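Local coordinates for protein RNA polymerase sigma factor SIGMA-28 (FliA) (Aquifex aeolicus, PDB 1RP3) that probably acts as a flagellar sigma factor, directing RNA polymerase to DNA for transcription, and is held inactive here in complex with the anti-sigma factor FlgM, at residues Y81-L84 with R85-F89; D137-N140 with F141-L145; A29-I32 with K33-L36. All coordinates share one frame; numbering follows the deposited sequence.

Contact 1: Y81-L84 with R85-F89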
ATOM      1  N   TYR A  81       0.987   8.022   2.369  1.00 28.21           N
ATOM      2  CA  TYR A  81       0.201   7.733   3.569  1.00 29.31           C
ATOM      3  C   TYR A  81      -0.104   9.025   4.326  1.00 31.40           C
ATOM      4  O   TYR A  81      -1.155   9.139   4.969  1.00 33.58           O
ATOM      5  CB  TYR A  81       0.908   6.706   4.463  1.00 29.15           C
ATOM      6  CG  TYR A  81       0.787   5.292   3.939  1.00 28.11           C
ATOM      7  CD1 TYR A  81      -0.434   4.620   3.977  1.00 29.33           C
ATOM      8  CD2 TYR A  81       1.873   4.647   3.369  1.00 29.61           C
ATOM      9  CE1 TYR A  81      -0.569   3.340   3.458  1.00 27.57           C
ATOM     10  CE2 TYR A  81       1.753   3.374   2.846  1.00 31.69           C
ATOM     11  CZ  TYR A  81       0.528   2.724   2.897  1.00 31.23           C
ATOM     12  OH  TYR A  81       0.410   1.447   2.410  1.00 31.67           O
ATOM     13  N   ASP A  82       0.792  10.007   4.222  1.00 31.37           N
ATOM     14  CA  ASP A  82       0.580  11.303   4.866  1.00 31.85           C
ATOM     15  C   ASP A  82      -0.683  11.922   4.303  1.00 32.46           C
ATOM     16  O   ASP A  82      -1.475  12.518   5.040  1.00 32.53           O
ATOM     17  CB  ASP A  82       1.731  12.283   4.591  1.00 32.74           C
ATOM     18  CG  ASP A  82       2.908  12.115   5.551  1.00 36.57           C
ATOM     19  OD1 ASP A  82       2.739  11.485   6.619  1.00 36.99           O
ATOM     20  OD2 ASP A  82       4.012  12.616   5.223  1.00 39.97           O
ATOM     21  N   TYR A  83      -0.840  11.817   2.985  1.00 31.19           N
ATOM     22  CA  TYR A  83      -2.001  12.374   2.323  1.00 33.00           C
ATOM     23  C   TYR A  83      -3.258  11.540   2.599  1.00 33.38           C
ATOM     24  O   TYR A  83      -4.317  12.095   2.880  1.00 35.35           O
ATOM     25  CB  TYR A  83      -1.760  12.509   0.815  1.00 32.53           C
ATOM     26  CG  TYR A  83      -3.033  12.558  -0.004  1.00 34.89           C
ATOM     27  CD1 TYR A  83      -3.869  13.672   0.042  1.00 36.00           C
ATOM     28  CD2 TYR A  83      -3.408  11.487  -0.810  1.00 34.19           C
ATOM     29  CE1 TYR A  83      -5.046  13.722  -0.696  1.00 35.82           C
ATOM     30  CE2 TYR A  83      -4.579  11.529  -1.548  1.00 36.83           C
ATOM     31  CZ  TYR A  83      -5.397  12.648  -1.487  1.00 37.69           C
ATOM     32  OH  TYR A  83      -6.578  12.682  -2.203  1.00 41.06           O
ATOM     33  N   LEU A  84      -3.142  10.222   2.510  1.00 31.45           N
ATOM     34  CA  LEU A  84      -4.298   9.370   2.750  1.00 31.64           C
ATOM     35  C   LEU A  84      -4.813   9.497   4.180  1.00 33.85           C
ATOM     36  O   LEU A  84      -6.016   9.441   4.419  1.00 32.08           O
ATOM     37  CB  LEU A  84      -3.972   7.916   2.407  1.00 27.91           C
ATOM     38  CG  LEU A  84      -3.753   7.646   0.918  1.00 28.02           C
ATOM     39  CD1 LEU A  84      -3.118   6.282   0.721  1.00 26.59           C
ATOM     40  CD2 LEU A  84      -5.078   7.754   0.183  1.00 22.92           C
ATOM     41  N   ARG A  85      -3.904   9.721   5.122  1.00 36.78           N
ATOM     42  CA  ARG A  85      -4.274   9.869   6.522  1.00 39.19           C
ATOM     43  C   ARG A  85      -4.970  11.207   6.791  1.00 41.75           C
ATOM     44  O   ARG A  85      -5.700  11.347   7.769  1.00 44.84           O
ATOM     45  CB  ARG A  85      -3.037   9.721   7.407  1.00 39.33           C
ATOM     46  CG  ARG A  85      -3.310   9.778   8.899  1.00 36.90           C
ATOM     47  CD  ARG A  85      -2.087   9.358   9.692  1.00 34.42           C
ATOM     48  NE  ARG A  85      -1.880   7.914   9.666  1.00 35.27           N
ATOM     49  CZ  ARG A  85      -0.836   7.310   9.093  1.00 37.45           C
ATOM     50  NH1 ARG A  85       0.100   8.029   8.484  1.00 36.21           N
ATOM     51  NH2 ARG A  85      -0.711   5.987   9.154  1.00 31.68           N
ATOM     52  N   SER A  86      -4.779  12.181   5.909  1.00 44.07           N
ATOM     53  CA  SER A  86      -5.415  13.482   6.095  1.00 46.18           C
ATOM     54  C   SER A  86      -6.867  13.404   5.654  1.00 47.43           C
ATOM     55  O   SER A  86      -7.626  14.362   5.817  1.00 49.18           O
ATOM     56  CB  SER A  86      -4.674  14.586   5.328  1.00 44.47           C
ATOM     57  OG  SER A  86      -4.934  14.520   3.939  1.00 45.96           O
ATOM     58  N   LEU A  87      -7.235  12.258   5.079  1.00 49.06           N
ATOM     59  CA  LEU A  87      -8.597  12.011   4.612  1.00 51.06           C
ATOM     60  C   LEU A  87      -9.499  11.498   5.729  1.00 52.81           C
ATOM     61  O   LEU A  87      -9.092  11.439   6.892  1.00 54.81           O
ATOM     62  CB  LEU A  87      -8.598  11.049   3.422  1.00 52.05           C
ATOM     63  CG  LEU A  87      -8.423  11.610   2.005  1.00 51.00           C
ATOM     64  CD1 LEU A  87      -7.665  12.912   2.009  1.00 50.56           C
ATOM     65  CD2 LEU A  87      -7.718  10.581   1.161  1.00 51.05           C
ATOM     66  N   ASP A  88     -10.713  11.101   5.368  1.00 53.55           N
ATOM     67  CA  ASP A  88     -11.704  10.646   6.339  1.00 54.02           C
ATOM     68  C   ASP A  88     -11.730   9.155   6.634  1.00 52.84           C
ATOM     69  O   ASP A  88     -12.771   8.626   7.011  1.00 53.05           O
ATOM     70  CB  ASP A  88     -13.092  11.070   5.864  1.00 56.59           C
ATOM     71  CG  ASP A  88     -13.546  10.298   4.627  1.00 60.28           C
ATOM     72  OD1 ASP A  88     -12.698   9.946   3.779  1.00 61.45           O
ATOM     73  OD2 ASP A  88     -14.760  10.019   4.510  1.00 66.25           O
ATOM     74  N   PHE A  89     -10.599   8.478   6.493  1.00 51.99           N
ATOM     75  CA  PHE A  89     -10.574   7.039   6.733  1.00 50.85           C
ATOM     76  C   PHE A  89     -10.846   6.592   8.154  1.00 52.45           C
ATOM     77  O   PHE A  89     -11.557   5.611   8.364  1.00 54.25           O
ATOM     78  CB  PHE A  89      -9.280   6.414   6.227  1.00 48.84           C
ATOM     79  CG  PHE A  89      -9.212   6.313   4.737  1.00 46.39           C
ATOM     80  CD1 PHE A  89     -10.018   5.413   4.054  1.00 44.46           C
ATOM     81  CD2 PHE A  89      -8.363   7.135   4.013  1.00 44.74           C
ATOM     82  CE1 PHE A  89      -9.971   5.329   2.670  1.00 43.66           C
ATOM     83  CE2 PHE A  89      -8.310   7.056   2.630  1.00 45.50           C
ATOM     84  CZ  PHE A  89      -9.118   6.155   1.956  1.00 43.24           C
TER
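The carbonyl oxygen Tyr83 O is gripped twice by one residue, Ser86. Ser86 OG donates to Tyr83 O at 2.7 Å, tilted 17° from the carbonyl plane, whereas Ser86 N reaches Tyr83 O from well above that plane at 3.1 Å. The hydroxyl can do so because OG sits between the backbone N and the carbonyl carbon (chi1 75°), which turns it back toward the preceding turn of helix. Ser86 N keeps a weak i to i+4 bond to Asp82 O as well. One residue further on, Leu87 N bonds to Leu84 O, again an i to i+3 pair, while Arg85 N still makes the i to i+4 bond to Tyr81 O at 2.8 Å. Leu87 CD1 lies 3.9 Å from Tyr83 CE1, with Leu87 CD2 over one face of that ring. Leu84 CD2 meets both Leu87 CD2 and, at 4.1 Å, Phe89 CE2. Leu84 O lies near the plane of the Phe89 ring, 3.3 Å from its CD2. Outside the two segments, Arg85 forms a salt bridge with Glu148 and Asp82 one with Arg152, both of helix 129-158. Bonding of the i+4 kind thus gives way to i+3 as helix 66-85 runs out, within sigma-70 region 2.

Contact 2: D137-N140 with F141-L145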
ATOM      1  N   ASP A 137     -13.763  -1.134   1.594  1.00 37.58           N
ATOM      2  CA  ASP A 137     -12.416  -0.684   1.266  1.00 38.36           C
ATOM      3  C   ASP A 137     -11.944   0.409   2.216  1.00 37.98           C
ATOM      4  O   ASP A 137     -10.787   0.394   2.637  1.00 37.52           O
ATOM      5  CB  ASP A 137     -12.322  -0.220  -0.191  1.00 40.23           C
ATOM      6  CG  ASP A 137     -12.221  -1.383  -1.176  1.00 41.54           C
ATOM      7  OD1 ASP A 137     -11.685  -2.452  -0.801  1.00 42.00           O
ATOM      8  OD2 ASP A 137     -12.663  -1.226  -2.335  1.00 41.45           O
ATOM      9  N   LYS A 138     -12.836   1.337   2.564  1.00 35.51           N
ATOM     10  CA  LYS A 138     -12.500   2.414   3.495  1.00 35.96           C
ATOM     11  C   LYS A 138     -12.232   1.831   4.873  1.00 36.27           C
ATOM     12  O   LYS A 138     -11.263   2.203   5.534  1.00 37.61           O
ATOM     13  CB  LYS A 138     -13.627   3.447   3.593  1.00 36.62           C
ATOM     14  CG  LYS A 138     -13.808   4.287   2.342  1.00 40.24           C
ATOM     15  CD  LYS A 138     -14.905   5.318   2.513  1.00 43.74           C
ATOM     16  CE  LYS A 138     -14.548   6.377   3.548  1.00 45.54           C
ATOM     17  NZ  LYS A 138     -15.665   7.359   3.721  1.00 45.78           N
ATOM     18  N   ILE A 139     -13.070   0.880   5.278  1.00 34.67           N
ATOM     19  CA  ILE A 139     -12.936   0.231   6.573  1.00 34.14           C
ATOM     20  C   ILE A 139     -11.576  -0.448   6.661  1.00 34.48           C
ATOM     21  O   ILE A 139     -10.788  -0.179   7.574  1.00 35.32           O
ATOM     22  CB  ILE A 139     -14.064  -0.807   6.807  1.00 34.38           C
ATOM     23  CG1 ILE A 139     -15.387  -0.088   7.074  1.00 34.19           C
ATOM     24  CG2 ILE A 139     -13.703  -1.734   7.968  1.00 34.62           C
ATOM     25  CD1 ILE A 139     -16.601  -1.001   6.994  1.00 35.05           C
ATOM     26  N   ASN A 140     -11.304  -1.301   5.683  1.00 35.18           N
ATOM     27  CA  ASN A 140     -10.043  -2.016   5.603  1.00 36.41           C
ATOM     28  C   ASN A 140      -8.844  -1.090   5.491  1.00 34.14           C
ATOM     29  O   ASN A 140      -7.767  -1.391   6.024  1.00 32.76           O
ATOM     30  CB  ASN A 140     -10.061  -2.997   4.434  1.00 36.79           C
ATOM     31  CG  ASN A 140     -10.740  -4.288   4.791  1.00 43.02           C
ATOM     32  OD1 ASN A 140     -11.772  -4.646   4.225  1.00 45.05           O
ATOM     33  ND2 ASN A 140     -10.180  -4.989   5.773  1.00 46.28           N
ATOM     34  N   PHE A 141      -9.018   0.049   4.821  1.00 34.13           N
ATOM     35  CA  PHE A 141      -7.882   0.944   4.707  1.00 34.43           C
ATOM     36  C   PHE A 141      -7.552   1.626   6.038  1.00 36.32           C
ATOM     37  O   PHE A 141      -6.381   1.896   6.327  1.00 37.91           O
ATOM     38  CB  PHE A 141      -8.006   1.937   3.553  1.00 29.97           C
ATOM     39  CG  PHE A 141      -6.675   2.455   3.101  1.00 30.20           C
ATOM     40  CD1 PHE A 141      -5.770   1.604   2.477  1.00 27.97           C
ATOM     41  CD2 PHE A 141      -6.281   3.758   3.385  1.00 31.22           C
ATOM     42  CE1 PHE A 141      -4.497   2.039   2.152  1.00 30.63           C
ATOM     43  CE2 PHE A 141      -4.996   4.201   3.061  1.00 30.93           C
ATOM     44  CZ  PHE A 141      -4.109   3.342   2.446  1.00 29.37           C
ATOM     45  N   SER A 142      -8.572   1.836   6.866  1.00 35.90           N
ATOM     46  CA  SER A 142      -8.382   2.435   8.181  1.00 37.29           C
ATOM     47  C   SER A 142      -7.446   1.562   9.002  1.00 35.66           C
ATOM     48  O   SER A 142      -6.613   2.075   9.740  1.00 34.83           O
ATOM     49  CB  SER A 142      -9.715   2.541   8.926  1.00 42.24           C
ATOM     50  OG  SER A 142     -10.622   3.372   8.231  1.00 47.76           O
ATOM     51  N   TYR A 143      -7.593   0.246   8.878  1.00 34.68           N
ATOM     52  CA  TYR A 143      -6.736  -0.677   9.607  1.00 37.73           C
ATOM     53  C   TYR A 143      -5.345  -0.721   8.998  1.00 38.61           C
ATOM     54  O   TYR A 143      -4.367  -1.028   9.678  1.00 40.30           O
ATOM     55  CB  TYR A 143      -7.357  -2.067   9.670  1.00 39.05           C
ATOM     56  CG  TYR A 143      -8.590  -2.117  10.551  1.00 45.50           C
ATOM     57  CD1 TYR A 143      -8.486  -2.007  11.945  1.00 46.76           C
ATOM     58  CD2 TYR A 143      -9.867  -2.232   9.994  1.00 45.74           C
ATOM     59  CE1 TYR A 143      -9.623  -2.013  12.758  1.00 48.80           C
ATOM     60  CE2 TYR A 143     -11.008  -2.236  10.798  1.00 47.77           C
ATOM     61  CZ  TYR A 143     -10.882  -2.125  12.176  1.00 48.97           C
ATOM     62  OH  TYR A 143     -12.010  -2.139  12.970  1.00 50.04           O
ATOM     63  N   ILE A 144      -5.252  -0.406   7.712  1.00 38.51           N
ATOM     64  CA  ILE A 144      -3.958  -0.371   7.049  1.00 36.68           C
ATOM     65  C   ILE A 144      -3.219   0.853   7.562  1.00 35.84           C
ATOM     66  O   ILE A 144      -2.043   0.777   7.893  1.00 33.95           O
ATOM     67  CB  ILE A 144      -4.115  -0.325   5.514  1.00 36.78           C
ATOM     68  CG1 ILE A 144      -4.390  -1.735   5.012  1.00 35.57           C
ATOM     69  CG2 ILE A 144      -2.860   0.249   4.833  1.00 34.39           C
ATOM     70  CD1 ILE A 144      -4.859  -1.789   3.595  1.00 39.10           C
ATOM     71  N   LEU A 145      -3.933   1.966   7.668  1.00 35.20           N
ATOM     72  CA  LEU A 145      -3.351   3.209   8.157  1.00 37.01           C
ATOM     73  C   LEU A 145      -2.819   3.045   9.572  1.00 39.31           C
ATOM     74  O   LEU A 145      -1.668   3.390   9.863  1.00 40.43           O
ATOM     75  CB  LEU A 145      -4.383   4.330   8.127  1.00 33.06           C
ATOM     76  CG  LEU A 145      -4.628   4.945   6.753  1.00 33.59           C
ATOM     77  CD1 LEU A 145      -5.801   5.873   6.818  1.00 27.82           C
ATOM     78  CD2 LEU A 145      -3.374   5.681   6.264  1.00 31.24           C
TER
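Ile139 and Tyr143 lie side by side one turn apart, and here the contact is closest: the methyl CG2 of Ile139 is 3.9 Å from Tyr143 CE2. In Tyr143, CG stands anti to the carbonyl carbon (chi1 -69°), which swings the ring back along the helix until CD2 is 3.3 Å from Ile139 O and the ring edge faces Asn140 CA. Tyr143 OH is hydrogen-bonded to Glu98 OE2. With an alanine here the ring and hydroxyl are gone, and the Ile139 methyl would probably lose its cover and the Glu98 carboxylate its partner. The backbone bonds are uneven: Phe141 N to Asp137 O is short at 2.8 Å, Tyr143 N to Ile139 O weak at 3.5 Å. Ile139, Asn140, Phe141 and Ile144 are buried, Asn140 ND2 being hydrogen-bonded to Ser221 O. The looser side holds the partly exposed Asp137, Lys138, Ser142 and Tyr143; Ser142 OG comes within 3.0 Å of Lys138 O, and the lysine amine is held by Asp88. Around this middle portion of helix 129-158, helix 92-112 meets Ile139 through Val94, helix 217-236 packs on Asn140 and Tyr143, and helix 66-85 receives the Phe141 ring on Tyr81 and Leu84.

Contact 3: A29-I32 with K33-L36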
ATOM      1  N   ALA A  29       2.282   3.441  -5.899  1.00 24.42           N
ATOM      2  CA  ALA A  29       0.917   3.949  -5.939  1.00 23.34           C
ATOM      3  C   ALA A  29      -0.042   2.859  -6.397  1.00 23.91           C
ATOM      4  O   ALA A  29      -1.121   2.677  -5.827  1.00 25.68           O
ATOM      5  CB  ALA A  29       0.842   5.165  -6.861  1.00 24.99           C
ATOM      6  N   THR A  30       0.391   2.083  -7.382  1.00 25.59           N
ATOM      7  CA  THR A  30      -0.424   0.995  -7.909  1.00 26.22           C
ATOM      8  C   THR A  30      -0.652  -0.063  -6.812  1.00 28.14           C
ATOM      9  O   THR A  30      -1.763  -0.555  -6.629  1.00 28.60           O
ATOM     10  CB  THR A  30       0.272   0.336  -9.148  1.00 28.60           C
ATOM     11  OG1 THR A  30       0.479   1.323 -10.163  1.00 31.75           O
ATOM     12  CG2 THR A  30      -0.576  -0.783  -9.741  1.00 27.35           C
ATOM     13  N   ASN A  31       0.406  -0.406  -6.087  1.00 31.05           N
ATOM     14  CA  ASN A  31       0.314  -1.409  -5.037  1.00 32.49           C
ATOM     15  C   ASN A  31      -0.586  -0.977  -3.888  1.00 32.24           C
ATOM     16  O   ASN A  31      -1.341  -1.789  -3.337  1.00 30.60           O
ATOM     17  CB  ASN A  31       1.696  -1.786  -4.528  1.00 35.49           C
ATOM     18  CG  ASN A  31       1.661  -2.977  -3.614  1.00 42.82           C
ATOM     19  OD1 ASN A  31       2.021  -2.874  -2.446  1.00 48.90           O
ATOM     20  ND2 ASN A  31       1.193  -4.115  -4.126  1.00 43.71           N
ATOM     21  N   ILE A  32      -0.527   0.308  -3.552  1.00 30.22           N
ATOM     22  CA  ILE A  32      -1.362   0.848  -2.490  1.00 29.78           C
ATOM     23  C   ILE A  32      -2.800   0.915  -3.003  1.00 31.28           C
ATOM     24  O   ILE A  32      -3.735   0.629  -2.261  1.00 33.15           O
ATOM     25  CB  ILE A  32      -0.848   2.236  -2.023  1.00 28.43           C
ATOM     26  CG1 ILE A  32       0.482   2.071  -1.294  1.00 27.77           C
ATOM     27  CG2 ILE A  32      -1.829   2.916  -1.103  1.00 25.09           C
ATOM     28  CD1 ILE A  32       1.168   3.384  -0.972  1.00 25.51           C
ATOM     29  N   LYS A  33      -2.962   1.214  -4.293  1.00 31.09           N
ATOM     30  CA  LYS A  33      -4.291   1.296  -4.906  1.00 30.78           C
ATOM     31  C   LYS A  33      -5.093   0.003  -4.769  1.00 29.30           C
ATOM     32  O   LYS A  33      -6.321   0.024  -4.767  1.00 29.91           O
ATOM     33  CB  LYS A  33      -4.192   1.686  -6.383  1.00 31.16           C
ATOM     34  CG  LYS A  33      -4.326   3.174  -6.643  1.00 33.30           C
ATOM     35  CD  LYS A  33      -5.755   3.652  -6.459  1.00 34.74           C
ATOM     36  CE  LYS A  33      -6.677   3.107  -7.541  1.00 34.13           C
ATOM     37  NZ  LYS A  33      -8.114   3.471  -7.309  1.00 30.72           N
ATOM     38  N   LYS A  34      -4.407  -1.122  -4.637  1.00 28.20           N
ATOM     39  CA  LYS A  34      -5.103  -2.401  -4.496  1.00 31.25           C
ATOM     40  C   LYS A  34      -5.895  -2.517  -3.191  1.00 32.43           C
ATOM     41  O   LYS A  34      -6.771  -3.375  -3.059  1.00 32.74           O
ATOM     42  CB  LYS A  34      -4.119  -3.561  -4.587  1.00 31.00           C
ATOM     43  CG  LYS A  34      -3.458  -3.730  -5.939  1.00 34.50           C
ATOM     44  CD  LYS A  34      -2.418  -4.845  -5.861  1.00 38.57           C
ATOM     45  CE  LYS A  34      -1.862  -5.200  -7.227  1.00 39.53           C
ATOM     46  NZ  LYS A  34      -0.927  -6.347  -7.130  1.00 39.56           N
ATOM     47  N   HIS A  35      -5.605  -1.631  -2.242  1.00 31.75           N
ATOM     48  CA  HIS A  35      -6.267  -1.643  -0.943  1.00 32.50           C
ATOM     49  C   HIS A  35      -7.162  -0.431  -0.734  1.00 32.89           C
ATOM     50  O   HIS A  35      -7.684  -0.221   0.355  1.00 34.43           O
ATOM     51  CB  HIS A  35      -5.220  -1.640   0.166  1.00 31.41           C
ATOM     52  CG  HIS A  35      -4.185  -2.715   0.024  1.00 31.93           C
ATOM     53  ND1 HIS A  35      -4.178  -3.833   0.825  1.00 32.04           N
ATOM     54  CD2 HIS A  35      -3.129  -2.821  -0.801  1.00 33.73           C
ATOM     55  CE1 HIS A  35      -3.143  -4.590   0.493  1.00 34.89           C
ATOM     56  NE2 HIS A  35      -2.491  -4.009  -0.487  1.00 34.55           N
ATOM     57  N   LEU A  36      -7.269   0.411  -1.750  1.00 31.82           N
ATOM     58  CA  LEU A  36      -8.066   1.611  -1.637  1.00 30.62           C
ATOM     59  C   LEU A  36      -9.395   1.519  -2.373  1.00 32.48           C
ATOM     60  O   LEU A  36      -9.592   0.667  -3.233  1.00 31.58           O
ATOM     61  CB  LEU A  36      -7.262   2.798  -2.172  1.00 29.69           C
ATOM     62  CG  LEU A  36      -6.157   3.376  -1.279  1.00 31.75           C
ATOM     63  CD1 LEU A  36      -5.210   4.269  -2.110  1.00 30.52           C
ATOM     64  CD2 LEU A  36      -6.807   4.148  -0.114  1.00 28.54           C
TER
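The backbone leaves helix 7-33 through a type I beta turn from Lys33 to Leu36, in which Leu36 N bonds to Lys33 O at 3.2 Å. This is the C-terminal end of an alpha-helix within sigma-70 region 2, and the amide bonds record the change. Lys33 N makes an i to i+4 bond to Ala29 O (2.8 Å). Lys34 N is shared weakly between Thr30 O and Asn31 O, both at 3.4 Å, and His35 N then bonds to Ile32 O three residues back with an N-H...O angle of 163°, although the donor stands above the carbonyl plane. Among the side chains, Ile32 and Leu36 run alongside each other and point the same way, CG2 of Ile32 3.8 Å from CD1 of Leu36. That methyl is anti to the backbone N, beside the carbonyl carbon, on the side from which Leu36 approaches. Both residues are buried and touch Leu84 of helix 66-85.

The two lysines behave differently. Lys34, extended beyond CG, crosses Asn31 obliquely, its CD 4.1 Å from Asn31 ND2, and carries its amine on to Glu203 O. Lys33 instead bends at chi2 and chi3 (-73° and -69°), directing its amine to Val40 O, while its CB and CG remain against Ala29 O. The His35 ring is buried between other parts of the same chain and the anti-sigma factor: it meets the rings of Phe200 and of Phe86 of the FlgM chain, and its ND1 is hydrogen-bonded to Lys224 NZ. The ring's edge faces two helix-end carbonyls lying near its plane, with His35 CD2 3.3 Å from Asn31 O and 3.8 Å from Ile32 O.

Overall arrangement
Contacts 1 and 3 both close helices of region 2, where i+3 amide bonds replace i+4 bonds, whereas contact 2 lies within the uninterrupted helix 129-158 of region 3. Contact 1 is nearest the surface, with Asp82, Ser86 and Asp88 exposed; contacts 2 and 3 have only buried and partly exposed residues. All three share an apolar core of Leu84, Phe141, Ile32 and Leu36, with Leu84 CD1 3.5 Å from Phe141 CZ. Polar links join contacts 1 and 2: one salt bridge and a probable hydrogen bond from Arg85 NH2 to the backbone carbonyl of Leu145. Contacts 2 and 3 meet chiefly by packing, Ile144 CD1 lying 3.5 Å from His35 CB. FlgM comes within reach of three residues of contact 3, but one each of contacts 1 and 2.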